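Local coordinates for transcription factor IWS1 (Saccharomyces cerevisiae, PDB 3NFQ), which takes part in regulating RNA polymerase II transcription, may act both in the recruitment of TBP and in steps after it, and interacts with SPT6, at residues N76-R82 / E118-V124. Sequence-based numbering, arbitrary orientation.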
ATOM      1  N   ASN A  76       3.138  11.778  -0.693  1.00 24.33           N
ATOM      2  CA  ASN A  76       2.111  10.908  -1.242  1.00 23.60           C
ATOM      3  C   ASN A  76       2.624   9.491  -1.492  1.00 20.81           C
ATOM      4  O   ASN A  76       2.224   8.836  -2.456  1.00 20.89           O
ATOM      5  CB  ASN A  76       1.551  11.520  -2.551  1.00 23.45           C
ATOM      6  CG  ASN A  76       0.159  11.004  -2.920  1.00 26.68           C
ATOM      7  OD1 ASN A  76      -0.287  11.168  -4.068  1.00 28.41           O
ATOM      8  ND2 ASN A  76      -0.544  10.420  -1.963  1.00 22.14           N
ATOM      9  N   LEU A  77       3.508   8.994  -0.631  1.00 19.76           N
ATOM     10  CA  LEU A  77       3.877   7.608  -0.708  1.00 19.89           C
ATOM     11  C   LEU A  77       2.658   6.672  -0.548  1.00 18.56           C
ATOM     12  O   LEU A  77       2.626   5.564  -1.078  1.00 18.97           O
ATOM     13  CB  LEU A  77       4.926   7.298   0.344  1.00 19.37           C
ATOM     14  CG  LEU A  77       5.568   5.901   0.309  1.00 21.72           C
ATOM     15  CD1 LEU A  77       6.333   5.620  -0.979  1.00 20.74           C
ATOM     16  CD2 LEU A  77       6.505   5.686   1.533  1.00 22.61           C
ATOM     17  N   LEU A  78       1.639   7.116   0.164  1.00 17.06           N
ATOM     18  CA  LEU A  78       0.424   6.272   0.304  1.00 16.50           C
ATOM     19  C   LEU A  78      -0.235   5.931  -1.028  1.00 14.52           C
ATOM     20  O   LEU A  78      -0.959   4.971  -1.159  1.00 14.37           O
ATOM     21  CB  LEU A  78      -0.540   6.934   1.272  1.00 15.06           C
ATOM     22  CG  LEU A  78      -0.132   7.019   2.732  1.00 18.73           C
ATOM     23  CD1 LEU A  78      -1.292   7.613   3.613  1.00 18.95           C
ATOM     24  CD2 LEU A  78       0.261   5.624   3.176  1.00 17.31           C
ATOM     25  N   GLN A  79       0.061   6.710  -2.055  1.00 16.50           N
ATOM     26  CA  GLN A  79      -0.440   6.365  -3.389  1.00 15.59           C
ATOM     27  C   GLN A  79       0.101   5.033  -3.847  1.00 15.67           C
ATOM     28  O   GLN A  79      -0.593   4.225  -4.434  1.00 15.22           O
ATOM     29  CB  GLN A  79      -0.017   7.427  -4.415  1.00 15.73           C
ATOM     30  CG  GLN A  79      -0.915   7.307  -5.674  1.00 19.60           C
ATOM     31  CD  GLN A  79      -0.521   8.335  -6.706  1.00 24.64           C
ATOM     32  OE1 GLN A  79      -1.366   9.089  -7.209  1.00 28.10           O
ATOM     33  NE2 GLN A  79       0.766   8.404  -6.984  1.00 22.40           N
ATOM     34  N   SER A  80       1.396   4.859  -3.683  1.00 15.55           N
ATOM     35  CA  SER A  80       2.024   3.584  -4.025  1.00 16.46           C
ATOM     36  C   SER A  80       1.559   2.432  -3.127  1.00 15.21           C
ATOM     37  O   SER A  80       1.439   1.329  -3.607  1.00 13.65           O
ATOM     38  CB  SER A  80       3.532   3.695  -3.921  1.00 17.05           C
ATOM     39  OG  SER A  80       4.053   4.589  -4.909  1.00 19.78           O
ATOM     40  N   VAL A  81       1.340   2.700  -1.841  1.00 14.13           N
ATOM     41  CA  VAL A  81       0.747   1.686  -0.925  1.00 13.85           C
ATOM     42  C   VAL A  81      -0.610   1.297  -1.408  1.00 12.52           C
ATOM     43  O   VAL A  81      -0.961   0.120  -1.492  1.00 12.98           O
ATOM     44  CB  VAL A  81       0.673   2.209   0.533  1.00 13.96           C
ATOM     45  CG1 VAL A  81      -0.100   1.205   1.466  1.00 13.46           C
ATOM     46  CG2 VAL A  81       2.081   2.504   1.028  1.00 12.77           C
ATOM     47  N   ARG A  82      -1.383   2.287  -1.828  1.00 13.29           N
ATOM     48  CA  ARG A  82      -2.682   2.000  -2.330  1.00 12.29           C
ATOM     49  C   ARG A  82      -2.623   1.156  -3.572  1.00 12.55           C
ATOM     50  O   ARG A  82      -3.456   0.264  -3.759  1.00 12.27           O
ATOM     51  CB  ARG A  82      -3.340   3.338  -2.678  1.00 12.67           C
ATOM     52  CG  ARG A  82      -4.670   3.182  -3.323  1.00 15.21           C
ATOM     53  CD  ARG A  82      -4.787   4.363  -4.264  1.00 28.79           C
ATOM     54  NE  ARG A  82      -4.641   3.926  -5.592  1.00 27.86           N
ATOM     55  CZ  ARG A  82      -4.339   4.641  -6.674  1.00 27.87           C
ATOM     56  NH1 ARG A  82      -4.047   5.941  -6.699  1.00 24.58           N
ATOM     57  NH2 ARG A  82      -4.311   3.951  -7.793  1.00 27.59           N
ATOM     58  N   GLU A 118      -5.869  12.172  -1.601  1.00 26.78           N
ATOM     59  CA  GLU A 118      -4.811  12.439  -2.533  1.00 26.43           C
ATOM     60  C   GLU A 118      -4.169  11.122  -3.056  1.00 24.17           C
ATOM     61  O   GLU A 118      -3.716  11.012  -4.205  1.00 22.25           O
ATOM     62  CB  GLU A 118      -3.824  13.285  -1.750  1.00 28.22           C
ATOM     63  CG  GLU A 118      -2.532  13.601  -2.409  1.00 35.74           C
ATOM     64  CD  GLU A 118      -1.592  14.249  -1.418  1.00 44.14           C
ATOM     65  OE1 GLU A 118      -1.953  14.262  -0.201  1.00 45.69           O
ATOM     66  OE2 GLU A 118      -0.502  14.728  -1.847  1.00 47.32           O
ATOM     67  N   SER A 119      -4.197  10.103  -2.211  1.00 21.66           N
ATOM     68  CA  SER A 119      -3.579   8.831  -2.545  1.00 19.43           C
ATOM     69  C   SER A 119      -4.545   7.840  -3.151  1.00 19.58           C
ATOM     70  O   SER A 119      -4.123   6.848  -3.734  1.00 19.14           O
ATOM     71  CB  SER A 119      -2.980   8.263  -1.257  1.00 17.38           C
ATOM     72  OG  SER A 119      -4.000   7.947  -0.334  1.00 15.48           O
ATOM     73  N   GLY A 120      -5.847   8.101  -3.015  1.00 19.11           N
ATOM     74  CA  GLY A 120      -6.887   7.131  -3.363  1.00 18.77           C
ATOM     75  C   GLY A 120      -7.011   5.979  -2.384  1.00 17.57           C
ATOM     76  O   GLY A 120      -7.753   5.044  -2.624  1.00 16.38           O
ATOM     77  N   LEU A 121      -6.230   6.012  -1.299  1.00 16.94           N
ATOM     78  CA  LEU A 121      -6.229   4.924  -0.330  1.00 17.66           C
ATOM     79  C   LEU A 121      -7.578   4.791   0.356  1.00 17.32           C
ATOM     80  O   LEU A 121      -7.965   3.705   0.703  1.00 16.50           O
ATOM     81  CB  LEU A 121      -5.108   5.115   0.715  1.00 16.33           C
ATOM     82  CG  LEU A 121      -4.831   3.992   1.698  1.00 19.83           C
ATOM     83  CD1 LEU A 121      -4.400   2.673   1.000  1.00 18.80           C
ATOM     84  CD2 LEU A 121      -3.799   4.447   2.675  1.00 18.75           C
ATOM     85  N   GLY A 122      -8.306   5.901   0.536  1.00 18.87           N
ATOM     86  CA  GLY A 122      -9.604   5.818   1.232  1.00 19.00           C
ATOM     87  C   GLY A 122     -10.519   4.825   0.553  1.00 18.54           C
ATOM     88  O   GLY A 122     -11.112   3.980   1.225  1.00 18.50           O
ATOM     89  N   ARG A 123     -10.717   4.946  -0.770  1.00 18.46           N
ATOM     90  CA  ARG A 123     -11.677   4.048  -1.419  1.00 20.49           C
ATOM     91  C   ARG A 123     -11.239   2.619  -1.469  1.00 17.70           C
ATOM     92  O   ARG A 123     -12.067   1.738  -1.449  1.00 17.88           O
ATOM     93  CB  ARG A 123     -12.117   4.493  -2.814  1.00 21.29           C
ATOM     94  CG  ARG A 123     -11.036   4.817  -3.759  1.00 27.20           C
ATOM     95  CD  ARG A 123     -11.574   5.898  -4.868  1.00 28.47           C
ATOM     96  NE  ARG A 123     -12.991   5.704  -5.185  1.00 41.12           N
ATOM     97  CZ  ARG A 123     -13.435   4.672  -5.896  1.00 45.59           C
ATOM     98  NH1 ARG A 123     -12.542   3.795  -6.340  1.00 45.50           N
ATOM     99  NH2 ARG A 123     -14.747   4.503  -6.149  1.00 46.34           N
ATOM    100  N   VAL A 124      -9.927   2.401  -1.454  1.00 17.28           N
ATOM    101  CA  VAL A 124      -9.363   1.026  -1.399  1.00 14.89           C
ATOM    102  C   VAL A 124      -9.560   0.392   0.008  1.00 13.07           C
ATOM    103  O   VAL A 124     -10.012  -0.750   0.128  1.00 13.44           O
ATOM    104  CB  VAL A 124      -7.895   1.012  -1.868  1.00 15.92           C
ATOM    105  CG1 VAL A 124      -7.327  -0.408  -1.663  1.00 11.45           C
ATOM    106  CG2 VAL A 124      -7.816   1.335  -3.435  1.00 13.96           C
TER
HETATM  107  O   HOH W   1      -4.156   8.997  -6.244  1.00 28.21           O
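In the all-helical central domain of Spn1, within its TFIIS N-terminal-like region, the first turns of helix 77-85 pack against the break between helices 113-119 and 121-130, where S119 meets L78, Q79 and R82. The chain turns at G120, whose positive phi glycine adopts readily; it is the first residue past helix 113-119 and sits at the N-cap position of helix 121-130. S119 suits this tight junction because it is small: its CB sits 3.8 Å from L78 CB. With chi1 at 66°, its OG is turned to accept from L121 N (3.1 Å), forming an ST turn, and it also bonds H115 O, which satisfies this buried hydroxyl. R82 lies alongside the break. Its chain, bent at chi2 and chi3, presents the guanidinium edge to S119 O, to which NH1 donates (3.1 Å, 158°), although the modelled position of that oxygen is less certain. R82 CG meanwhile meets V124 CG2 at 3.6 Å, and NH2 forms a salt bridge with E86. Deeper in, L78 CD1 touches L121 CD2 (4.1 Å), and both leucines reach L106 of helix 96-107. At the other end, the N76 amide stacks on the E118 carboxylate, their planes 24° apart, while a water donates to both Q79 OE1 (3.0 Å) and E118 O (2.9 Å). Water, and probably the arginine, thus answer two successive carbonyls where helix 113-119 ends, beside the buried leucine pair.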